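Local coordinates for protein acetyl-CoA acetyltransferase A (Ascaris suum, PDB 6BJA) that probably catalyses acyl transfer between coenzyme A thioesters as a thiolase of lipid metabolism, and binds coenzyme A in its pocket, at residues A16-I21 / G361-V366; S122-N127 / I256-A261; E321-F326 / G348-L353. One frame throughout, in Å; residues are numbered along the deposited sequence.

How the interactions relate
All three contacts are buried, and all reach the same mixed sheet, so they differ in chemistry more than in depth. Interaction 1 packs a helix of the C-terminal half on a strand of the N-terminal half, mainly through aliphatic carbons, with no bonded pair between the segments. Interaction 2 pairs strand 257-267, the neighbour of strand 11-23, with strand 116-124: backbone bonds in the middle, a carboxylate at the end. Interaction 3, at the far edge strand 319-322, relies on two glutamates, one bonded directly to a short helix's start and one acting through water. Interaction 1 touches both others, T19 meeting A260 and I21 meeting L353, whereas interactions 2 and 3 lie about 5 Å apart at their nearest atoms.

Interaction 1. Residues A16-I21 / G361-V366; sequences AVRTPI and GARIVV
Strand 16-18 runs across helix 361-366 at 120° between their N-to-C directions, the two axes coming within 7.8 Å, and the backbones draw closest where A16 faces V366. Here V366 sets both methyls against the strand: CG2 lies 3.9 Å from CB of A16 and 3.6 Å from O of V17, while CG1 lies 3.7 Å from O of A16. A helix turn earlier, two arginines lie side by side and point the same way. Their aliphatic parts do the touching, CD of R18 against CD of R363 at 3.5 Å, with the guanidinium planes turned 65° apart. The chain of R363 folds at chi2 (-77°) and again at chi3, which brings its NE to 3.9 Å from CD1 of I21, a side chain crossing it at about a right angle. R18 is probably offset by its salt bridges to E203 and D222, which would ease its nearness to R363, whose NH1 bonds to OG1 of T367. Helix 357-371 belongs to the buried helical layer of the layered thiolase fold, here joining the N- and C-terminal halves. It packs on strand 11-23 and also meets helix 97-110 through A362 and V365; on the strand's other side, V17 and T19 pack on helix 33-48.

Interaction 2. Residues S122-N127 / I256-A261; sequences SESMSN and INDGAA
The carboxylate of D258 is the flat group that carries the contact, and both its oxygens are met on their syn sides by the 3-10 turn 125-127. OD1 accepts the backbone N of S126 at 2.9 Å through its syn lone pair, with a nearly straight N-H of 170°, and OD2 takes the hydroxyl OG of S126 in a very short bond of 2.5 Å, 18° out of the carboxylate plane. One residue thus grips both oxygens, fixing the rotation of the group; N of R25 also bonds to that hydroxyl. Beside it, M125 runs alongside N257: its CG lies 3.2 Å from O of N257, which is buried without a polar partner, and its SD receives a weak bond from N of N257. The bend at chi3 (78°) carries CE of M125 to 3.7 Å from CG2 of I256, a residue that also touches coenzyme A. Farther along, E123 and G259 form an antiparallel hydrogen-bonded pair, N to O at 3.0 Å in both directions. S122 and A260 make the adjoining non-hydrogen-bonded pair. Strands 116-124 and 257-267 are neighbours in the mixed sheet: helix 33-48 covers the face bearing S122 and A260, and helix 357-371 meets E123 and A261 on the other.

Interaction 3. Residues E321-F326 / G348-L353; sequences EINEAF and GGAVAL
E324 lays its carboxylate across the start of helix 350-353, where OE1 accepts the backbone N of V351 at 3.1 Å through its anti lone pair. The chain is extended beyond CG (chi2 179°) and passes over G349, the N-cap residue, whose CA lies 3.4 Å from CD of E324. With no side chain on G349, the carboxylate lies close against its backbone. Around this bond, methyl groups rest on polar atoms: CG2 of V351 sits 3.6 Å from O of E324, and CB of A350 is 3.6 Å from ND2 of N323. One water accepts N-H groups from both segments, from N of A350 at 2.8 Å and from N of E324, with a weaker bond from ND2 of N323. Another water joins OE2 of E321 to O of G348. Residues 323-326 form the NEAF motif of the thiolase family; N323 touches H355, a predicted proton acceptor, and F326 touches coenzyme A, so the contact borders the active-site pocket. In the second shell, S187 bonds to OE1 of E324 and to N of G349, while Y183 and N345 hold OE2. A buried carboxylate thus has both oxygens bonded, and through them it joins the NEAF loop to the helix start.

Interaction 1. Residues A16-I21 / G361-V366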
ATOM      1  N   ALA A  16      18.705  36.897  -4.581  1.00 17.12           N
ATOM      2  CA  ALA A  16      18.003  36.227  -3.475  1.00 16.02           C
ATOM      3  C   ALA A  16      16.505  36.292  -3.774  1.00 15.70           C
ATOM      4  O   ALA A  16      15.911  37.368  -3.762  1.00 17.71           O
ATOM      5  CB  ALA A  16      18.321  36.891  -2.169  1.00 18.93           C
ATOM      6  N   VAL A  17      15.936  35.150  -4.158  1.00 15.00           N
ATOM      7  CA  VAL A  17      14.550  35.089  -4.593  1.00 14.17           C
ATOM      8  C   VAL A  17      13.839  33.889  -3.980  1.00 15.67           C
ATOM      9  O   VAL A  17      14.488  32.929  -3.533  1.00 16.03           O
ATOM     10  CB  VAL A  17      14.415  35.017  -6.133  1.00 16.62           C
ATOM     11  CG1 VAL A  17      15.027  36.249  -6.786  1.00 20.30           C
ATOM     12  CG2 VAL A  17      15.051  33.771  -6.680  1.00 17.17           C
ATOM     13  N   ARG A  18      12.507  33.955  -3.946  1.00 15.24           N
ATOM     14  CA  ARG A  18      11.729  32.831  -3.446  1.00 15.61           C
ATOM     15  C   ARG A  18      10.395  32.712  -4.164  1.00 15.53           C
ATOM     16  O   ARG A  18       9.886  33.679  -4.675  1.00 14.87           O
ATOM     17  CB  ARG A  18      11.492  32.998  -1.948  1.00 15.85           C
ATOM     18  CG  ARG A  18      10.564  34.165  -1.582  1.00 14.22           C
ATOM     19  CD  ARG A  18      10.315  34.186  -0.102  1.00 14.44           C
ATOM     20  NE  ARG A  18       9.333  35.157   0.386  1.00 14.80           N
ATOM     21  CZ  ARG A  18       8.028  34.938   0.496  1.00 15.21           C
ATOM     22  NH1 ARG A  18       7.482  33.822   0.058  1.00 15.89           N
ATOM     23  NH2 ARG A  18       7.252  35.858   1.068  1.00 16.90           N
ATOM     24  N   THR A  19       9.829  31.517  -4.200  1.00 13.70           N
ATOM     25  CA  THR A  19       8.448  31.355  -4.595  1.00 16.04           C
ATOM     26  C   THR A  19       7.552  31.888  -3.496  1.00 15.50           C
ATOM     27  O   THR A  19       7.966  31.999  -2.335  1.00 15.38           O
ATOM     28  CB  THR A  19       8.087  29.882  -4.850  1.00 14.97           C
ATOM     29  OG1 THR A  19       8.140  29.173  -3.600  1.00 15.82           O
ATOM     30  CG2 THR A  19       9.000  29.237  -5.865  1.00 15.95           C
ATOM     31  N   PRO A  20       6.300  32.214  -3.834  1.00 13.57           N
ATOM     32  CA  PRO A  20       5.297  32.270  -2.783  1.00 15.43           C
ATOM     33  C   PRO A  20       5.246  30.901  -2.124  1.00 16.39           C
ATOM     34  O   PRO A  20       5.585  29.880  -2.752  1.00 16.64           O
ATOM     35  CB  PRO A  20       3.996  32.561  -3.519  1.00 17.68           C
ATOM     36  CG  PRO A  20       4.424  32.950  -4.926  1.00 17.27           C
ATOM     37  CD  PRO A  20       5.686  32.191  -5.155  1.00 14.94           C
ATOM     38  N   ILE A  21       4.805  30.876  -0.883  1.00 15.92           N
ATOM     39  CA  ILE A  21       4.709  29.633  -0.128  1.00 14.25           C
ATOM     40  C   ILE A  21       3.256  29.177  -0.153  1.00 15.96           C
ATOM     41  O   ILE A  21       2.365  29.936   0.230  1.00 17.45           O
ATOM     42  CB  ILE A  21       5.206  29.817   1.308  1.00 16.33           C
ATOM     43  CG1 ILE A  21       6.691  30.206   1.315  1.00 17.70           C
ATOM     44  CG2 ILE A  21       4.966  28.563   2.101  1.00 15.89           C
ATOM     45  CD1 ILE A  21       7.182  30.716   2.648  1.00 19.09           C
ATOM     46  N   GLY A 361      15.451  27.672   5.432  1.00 14.30           N
ATOM     47  CA  GLY A 361      16.743  28.285   5.686  1.00 15.70           C
ATOM     48  C   GLY A 361      17.092  29.370   4.690  1.00 16.95           C
ATOM     49  O   GLY A 361      17.393  30.507   5.044  1.00 17.77           O
ATOM     50  N   ALA A 362      17.019  29.039   3.402  1.00 14.05           N
ATOM     51  CA  ALA A 362      17.265  30.047   2.379  1.00 14.50           C
ATOM     52  C   ALA A 362      16.147  31.101   2.335  1.00 14.65           C
ATOM     53  O   ALA A 362      16.397  32.276   2.065  1.00 15.54           O
ATOM     54  CB  ALA A 362      17.408  29.387   1.039  1.00 15.17           C
ATOM     55  N   ARG A 363      14.926  30.681   2.623  1.00 14.49           N
ATOM     56  CA  ARG A 363      13.785  31.582   2.545  1.00 14.72           C
ATOM     57  C   ARG A 363      13.974  32.726   3.551  1.00 15.25           C
ATOM     58  O   ARG A 363      13.746  33.889   3.209  1.00 15.70           O
ATOM     59  CB  ARG A 363      12.473  30.830   2.793  1.00 14.92           C
ATOM     60  CG  ARG A 363      11.206  31.489   2.221  1.00 15.53           C
ATOM     61  CD  ARG A 363      10.714  32.672   3.046  1.00 15.25           C
ATOM     62  NE  ARG A 363      10.339  32.261   4.409  1.00 15.00           N
ATOM     63  CZ  ARG A 363      10.211  33.102   5.428  1.00 17.09           C
ATOM     64  NH1 ARG A 363      10.475  34.390   5.285  1.00 17.33           N
ATOM     65  NH2 ARG A 363       9.841  32.635   6.603  1.00 17.29           N
ATOM     66  N   ILE A 364      14.413  32.430   4.777  1.00 14.95           N
ATOM     67  CA  ILE A 364      14.581  33.530   5.728  1.00 15.07           C
ATOM     68  C   ILE A 364      15.785  34.416   5.402  1.00 15.32           C
ATOM     69  O   ILE A 364      15.765  35.615   5.672  1.00 16.42           O
ATOM     70  CB  ILE A 364      14.676  33.048   7.199  1.00 16.69           C
ATOM     71  CG1 ILE A 364      15.934  32.216   7.488  1.00 16.54           C
ATOM     72  CG2 ILE A 364      13.402  32.293   7.553  1.00 16.38           C
ATOM     73  CD1 ILE A 364      16.205  31.984   9.018  1.00 17.09           C
ATOM     74  N   VAL A 365      16.804  33.870   4.751  1.00 15.02           N
ATOM     75  CA  VAL A 365      17.898  34.708   4.266  1.00 13.97           C
ATOM     76  C   VAL A 365      17.405  35.654   3.164  1.00 14.14           C
ATOM     77  O   VAL A 365      17.757  36.842   3.140  1.00 16.13           O
ATOM     78  CB  VAL A 365      19.070  33.866   3.746  1.00 15.61           C
ATOM     79  CG1 VAL A 365      20.114  34.731   3.064  1.00 15.92           C
ATOM     80  CG2 VAL A 365      19.710  33.076   4.894  1.00 15.83           C
ATOM     81  N   VAL A 366      16.597  35.136   2.237  1.00 14.60           N
ATOM     82  CA  VAL A 366      16.002  35.970   1.198  1.00 16.39           C
ATOM     83  C   VAL A 366      15.178  37.102   1.814  1.00 15.63           C
ATOM     84  O   VAL A 366      15.358  38.263   1.458  1.00 16.81           O
ATOM     85  CB  VAL A 366      15.130  35.124   0.234  1.00 14.73           C
ATOM     86  CG1 VAL A 366      14.328  36.029  -0.696  1.00 15.13           C
ATOM     87  CG2 VAL A 366      16.005  34.168  -0.559  1.00 16.68           C
TER

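Interaction 2. Residues S122-N127 / I256-A261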
ATOM      1  N   SER A 122      14.332  23.615  -1.505  1.00 14.21           N
ATOM      2  CA  SER A 122      13.041  23.336  -2.107  1.00 14.42           C
ATOM      3  C   SER A 122      12.366  22.207  -1.371  1.00 17.61           C
ATOM      4  O   SER A 122      12.992  21.197  -1.053  1.00 18.04           O
ATOM      5  CB  SER A 122      13.173  22.945  -3.573  1.00 15.83           C
ATOM      6  OG  SER A 122      11.880  22.885  -4.173  1.00 17.22           O
ATOM      7  N   GLU A 123      11.077  22.366  -1.113  1.00 15.26           N
ATOM      8  CA  GLU A 123      10.336  21.324  -0.441  1.00 15.05           C
ATOM      9  C   GLU A 123       8.916  21.298  -0.944  1.00 14.94           C
ATOM     10  O   GLU A 123       8.250  22.338  -1.004  1.00 16.81           O
ATOM     11  CB  GLU A 123      10.352  21.528   1.077  1.00 15.88           C
ATOM     12  CG  GLU A 123       9.996  20.266   1.850  1.00 15.82           C
ATOM     13  CD  GLU A 123      11.175  19.297   1.962  1.00 15.93           C
ATOM     14  OE1 GLU A 123      12.241  19.738   2.453  1.00 15.77           O
ATOM     15  OE2 GLU A 123      11.028  18.106   1.596  1.00 17.68           O
ATOM     16  N   SER A 124       8.464  20.109  -1.335  1.00 15.52           N
ATOM     17  CA  SER A 124       7.069  19.893  -1.677  1.00 14.87           C
ATOM     18  C   SER A 124       6.499  18.905  -0.682  1.00 16.12           C
ATOM     19  O   SER A 124       6.521  17.688  -0.903  1.00 16.56           O
ATOM     20  CB  SER A 124       6.912  19.356  -3.086  1.00 16.53           C
ATOM     21  OG  SER A 124       5.543  19.169  -3.406  1.00 17.27           O
ATOM     22  N   MET A 125       5.981  19.423   0.416  1.00 16.31           N
ATOM     23  CA  MET A 125       5.451  18.542   1.426  1.00 16.79           C
ATOM     24  C   MET A 125       4.145  17.910   0.945  1.00 17.83           C
ATOM     25  O   MET A 125       3.786  16.805   1.363  1.00 17.29           O
ATOM     26  CB  MET A 125       5.305  19.302   2.737  1.00 16.43           C
ATOM     27  CG  MET A 125       6.643  19.843   3.210  1.00 15.15           C
ATOM     28  SD  MET A 125       6.671  20.774   4.762  1.00 16.79           S
ATOM     29  CE  MET A 125       6.586  19.464   6.016  1.00 16.51           C
ATOM     30  N   SER A 126       3.477  18.571  -0.002  1.00 16.90           N
ATOM     31  CA  SER A 126       2.292  18.012  -0.635  1.00 17.33           C
ATOM     32  C   SER A 126       2.531  16.668  -1.296  1.00 19.97           C
ATOM     33  O   SER A 126       1.605  15.882  -1.447  1.00 20.42           O
ATOM     34  CB  SER A 126       1.764  18.969  -1.695  1.00 19.24           C
ATOM     35  OG  SER A 126       1.256  20.158  -1.103  1.00 19.81           O
ATOM     36  N   ASN A 127       3.755  16.438  -1.758  1.00 17.42           N
ATOM     37  CA  ASN A 127       4.058  15.227  -2.507  1.00 17.90           C
ATOM     38  C   ASN A 127       4.882  14.200  -1.737  1.00 17.96           C
ATOM     39  O   ASN A 127       5.326  13.198  -2.311  1.00 18.66           O
ATOM     40  CB  ASN A 127       4.766  15.614  -3.792  1.00 17.78           C
ATOM     41  CG  ASN A 127       3.804  16.180  -4.788  1.00 20.87           C
ATOM     42  OD1 ASN A 127       2.941  15.462  -5.284  1.00 25.28           O
ATOM     43  ND2 ASN A 127       3.915  17.471  -5.065  1.00 20.22           N
ATOM     44  N   ILE A 256       2.497  22.849   7.442  1.00 18.07           N
ATOM     45  CA  ILE A 256       3.255  22.169   6.384  1.00 16.78           C
ATOM     46  C   ILE A 256       2.912  22.821   5.033  1.00 15.95           C
ATOM     47  O   ILE A 256       1.776  23.251   4.782  1.00 18.32           O
ATOM     48  CB  ILE A 256       3.020  20.642   6.386  1.00 23.93           C
ATOM     49  CG1 ILE A 256       1.604  20.239   6.031  1.00 27.83           C
ATOM     50  CG2 ILE A 256       3.391  20.058   7.775  1.00 22.46           C
ATOM     51  CD1 ILE A 256       1.436  18.697   5.959  1.00 30.92           C
ATOM     52  N   ASN A 257       3.936  22.960   4.191  1.00 15.48           N
ATOM     53  CA  ASN A 257       3.872  23.858   3.051  1.00 15.50           C
ATOM     54  C   ASN A 257       4.791  23.455   1.907  1.00 15.43           C
ATOM     55  O   ASN A 257       5.707  22.639   2.084  1.00 16.97           O
ATOM     56  CB  ASN A 257       4.234  25.277   3.495  1.00 17.25           C
ATOM     57  CG  ASN A 257       3.242  25.843   4.495  1.00 18.56           C
ATOM     58  OD1 ASN A 257       3.415  25.716   5.712  1.00 17.96           O
ATOM     59  ND2 ASN A 257       2.180  26.461   3.984  1.00 17.83           N
ATOM     60  N   ASP A 258       4.536  24.063   0.741  1.00 15.46           N
ATOM     61  CA  ASP A 258       5.353  23.902  -0.458  1.00 15.74           C
ATOM     62  C   ASP A 258       6.031  25.234  -0.822  1.00 16.45           C
ATOM     63  O   ASP A 258       5.390  26.283  -0.778  1.00 16.72           O
ATOM     64  CB  ASP A 258       4.512  23.461  -1.674  1.00 16.77           C
ATOM     65  CG  ASP A 258       3.745  22.164  -1.453  1.00 16.35           C
ATOM     66  OD1 ASP A 258       4.173  21.343  -0.631  1.00 17.51           O
ATOM     67  OD2 ASP A 258       2.712  21.967  -2.149  1.00 17.51           O
ATOM     68  N   GLY A 259       7.307  25.192  -1.198  1.00 14.46           N
ATOM     69  CA  GLY A 259       8.011  26.390  -1.611  1.00 16.23           C
ATOM     70  C   GLY A 259       9.489  26.184  -1.837  1.00 14.84           C
ATOM     71  O   GLY A 259      10.031  25.132  -1.489  1.00 15.19           O
ATOM     72  N   ALA A 260      10.133  27.190  -2.423  1.00 14.44           N
ATOM     73  CA  ALA A 260      11.571  27.164  -2.680  1.00 13.65           C
ATOM     74  C   ALA A 260      12.173  28.563  -2.593  1.00 14.89           C
ATOM     75  O   ALA A 260      11.476  29.569  -2.695  1.00 13.88           O
ATOM     76  CB  ALA A 260      11.859  26.540  -4.043  1.00 15.01           C
ATOM     77  N   ALA A 261      13.476  28.608  -2.366  1.00 14.49           N
ATOM     78  CA  ALA A 261      14.196  29.870  -2.251  1.00 14.81           C
ATOM     79  C   ALA A 261      15.639  29.661  -2.653  1.00 15.46           C
ATOM     80  O   ALA A 261      16.203  28.606  -2.371  1.00 15.61           O
ATOM     81  CB  ALA A 261      14.116  30.408  -0.834  1.00 14.36           C
TER

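Interaction 3. Residues E321-F326 / G348-L353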
ATOM      1  N   GLU A 321      15.979  37.621  11.504  1.00 15.87           N
ATOM      2  CA  GLU A 321      15.034  36.595  11.100  1.00 15.79           C
ATOM      3  C   GLU A 321      15.288  35.367  11.949  1.00 15.35           C
ATOM      4  O   GLU A 321      16.393  34.805  11.896  1.00 18.15           O
ATOM      5  CB  GLU A 321      15.164  36.226   9.621  1.00 16.49           C
ATOM      6  CG  GLU A 321      14.590  37.239   8.667  1.00 18.13           C
ATOM      7  CD  GLU A 321      13.068  37.261   8.625  1.00 20.90           C
ATOM      8  OE1 GLU A 321      12.435  36.187   8.613  1.00 22.02           O
ATOM      9  OE2 GLU A 321      12.490  38.361   8.562  1.00 19.93           O
ATOM     10  N   ILE A 322      14.283  34.956  12.710  1.00 15.37           N
ATOM     11  CA  ILE A 322      14.342  33.695  13.464  1.00 15.69           C
ATOM     12  C   ILE A 322      13.237  32.820  12.925  1.00 16.65           C
ATOM     13  O   ILE A 322      12.072  33.185  12.954  1.00 16.76           O
ATOM     14  CB  ILE A 322      14.195  33.877  15.020  1.00 17.29           C
ATOM     15  CG1 ILE A 322      14.099  32.530  15.731  1.00 15.26           C
ATOM     16  CG2 ILE A 322      12.969  34.713  15.386  1.00 17.37           C
ATOM     17  CD1 ILE A 322      15.332  31.684  15.599  1.00 17.28           C
ATOM     18  N   ASN A 323      13.587  31.670  12.357  1.00 14.11           N
ATOM     19  CA  ASN A 323      12.548  30.882  11.727  1.00 15.08           C
ATOM     20  C   ASN A 323      11.562  30.395  12.778  1.00 16.09           C
ATOM     21  O   ASN A 323      11.954  29.826  13.807  1.00 18.30           O
ATOM     22  CB  ASN A 323      13.120  29.700  10.939  1.00 16.32           C
ATOM     23  CG  ASN A 323      12.053  28.999  10.106  1.00 18.08           C
ATOM     24  OD1 ASN A 323      11.826  27.788  10.231  1.00 24.00           O
ATOM     25  ND2 ASN A 323      11.391  29.754   9.273  1.00 17.09           N
ATOM     26  N   GLU A 324      10.283  30.607  12.499  1.00 17.08           N
ATOM     27  CA  GLU A 324       9.220  30.330  13.477  1.00 15.20           C
ATOM     28  C   GLU A 324       8.696  28.914  13.342  1.00 16.40           C
ATOM     29  O   GLU A 324       7.565  28.713  12.899  1.00 18.02           O
ATOM     30  CB  GLU A 324       8.054  31.314  13.324  1.00 17.73           C
ATOM     31  CG  GLU A 324       8.464  32.740  13.464  1.00 16.42           C
ATOM     32  CD  GLU A 324       7.309  33.712  13.296  1.00 18.52           C
ATOM     33  OE1 GLU A 324       6.231  33.330  12.770  1.00 17.51           O
ATOM     34  OE2 GLU A 324       7.527  34.881  13.653  1.00 18.04           O
ATOM     35  N   ALA A 325       9.499  27.930  13.739  1.00 16.98           N
ATOM     36  CA  ALA A 325       9.010  26.569  13.761  1.00 19.46           C
ATOM     37  C   ALA A 325       7.737  26.537  14.594  1.00 18.94           C
ATOM     38  O   ALA A 325       6.749  25.910  14.220  1.00 17.55           O
ATOM     39  CB  ALA A 325      10.055  25.639  14.314  1.00 20.27           C
ATOM     40  N   PHE A 326       7.786  27.261  15.715  1.00 17.14           N
ATOM     41  CA  PHE A 326       6.660  27.438  16.624  1.00 17.49           C
ATOM     42  C   PHE A 326       6.714  28.872  17.117  1.00 16.88           C
ATOM     43  O   PHE A 326       7.759  29.497  17.039  1.00 17.08           O
ATOM     44  CB  PHE A 326       6.743  26.465  17.810  1.00 18.62           C
ATOM     45  CG  PHE A 326       6.789  25.038  17.385  1.00 17.95           C
ATOM     46  CD1 PHE A 326       5.623  24.331  17.204  1.00 19.04           C
ATOM     47  CD2 PHE A 326       7.997  24.427  17.096  1.00 17.55           C
ATOM     48  CE1 PHE A 326       5.643  23.027  16.766  1.00 19.54           C
ATOM     49  CE2 PHE A 326       8.038  23.124  16.648  1.00 19.14           C
ATOM     50  CZ  PHE A 326       6.864  22.423  16.476  1.00 21.45           C
ATOM     51  N   GLY A 348       6.695  39.204   9.141  1.00 16.69           N
ATOM     52  CA  GLY A 348       6.029  37.980   9.541  1.00 16.64           C
ATOM     53  C   GLY A 348       6.996  36.820   9.434  1.00 17.22           C
ATOM     54  O   GLY A 348       8.043  36.941   8.833  1.00 18.97           O
ATOM     55  N   GLY A 349       6.647  35.717  10.070  1.00 16.89           N
ATOM     56  CA  GLY A 349       7.484  34.529  10.035  1.00 16.76           C
ATOM     57  C   GLY A 349       6.679  33.300   9.708  1.00 15.50           C
ATOM     58  O   GLY A 349       5.498  33.369   9.369  1.00 16.45           O
ATOM     59  N   ALA A 350       7.338  32.146   9.803  1.00 15.50           N
ATOM     60  CA  ALA A 350       6.753  30.911   9.317  1.00 17.13           C
ATOM     61  C   ALA A 350       5.421  30.495   9.949  1.00 19.18           C
ATOM     62  O   ALA A 350       4.684  29.717   9.351  1.00 20.50           O
ATOM     63  CB  ALA A 350       7.767  29.789   9.490  1.00 16.44           C
ATOM     64  N   VAL A 351       5.086  30.991  11.134  1.00 17.69           N
ATOM     65  CA  VAL A 351       3.791  30.646  11.693  1.00 17.94           C
ATOM     66  C   VAL A 351       2.662  31.197  10.807  1.00 21.16           C
ATOM     67  O   VAL A 351       1.600  30.583  10.690  1.00 22.08           O
ATOM     68  CB  VAL A 351       3.670  31.158  13.134  1.00 17.43           C
ATOM     69  CG1 VAL A 351       2.231  31.139  13.622  1.00 19.88           C
ATOM     70  CG2 VAL A 351       4.506  30.272  14.029  1.00 19.07           C
ATOM     71  N   ALA A 352       2.922  32.328  10.156  1.00 18.90           N
ATOM     72  CA  ALA A 352       1.976  32.937   9.238  1.00 16.53           C
ATOM     73  C   ALA A 352       2.301  32.642   7.780  1.00 18.22           C
ATOM     74  O   ALA A 352       1.406  32.617   6.945  1.00 20.34           O
ATOM     75  CB  ALA A 352       1.939  34.441   9.448  1.00 19.00           C
ATOM     76  N   LEU A 353       3.582  32.479   7.453  1.00 17.41           N
ATOM     77  CA  LEU A 353       3.987  32.374   6.036  1.00 16.61           C
ATOM     78  C   LEU A 353       4.118  30.920   5.572  1.00 18.59           C
ATOM     79  O   LEU A 353       4.081  30.671   4.371  1.00 20.78           O
ATOM     80  CB  LEU A 353       5.320  33.087   5.795  1.00 17.14           C
ATOM     81  CG  LEU A 353       5.355  34.591   6.076  1.00 17.07           C
ATOM     82  CD1 LEU A 353       6.752  35.190   5.951  1.00 19.77           C
ATOM     83  CD2 LEU A 353       4.423  35.310   5.135  1.00 18.50           C
TER
HETATM   84  O   HOH W   1       9.962  38.986   8.333  1.00 16.23           O
HETATM   85  O   HOH W   2      10.166  35.481   7.818  1.00 17.94           O
HETATM   86  O   HOH W   3      10.127  32.196   9.822  1.00 17.27           O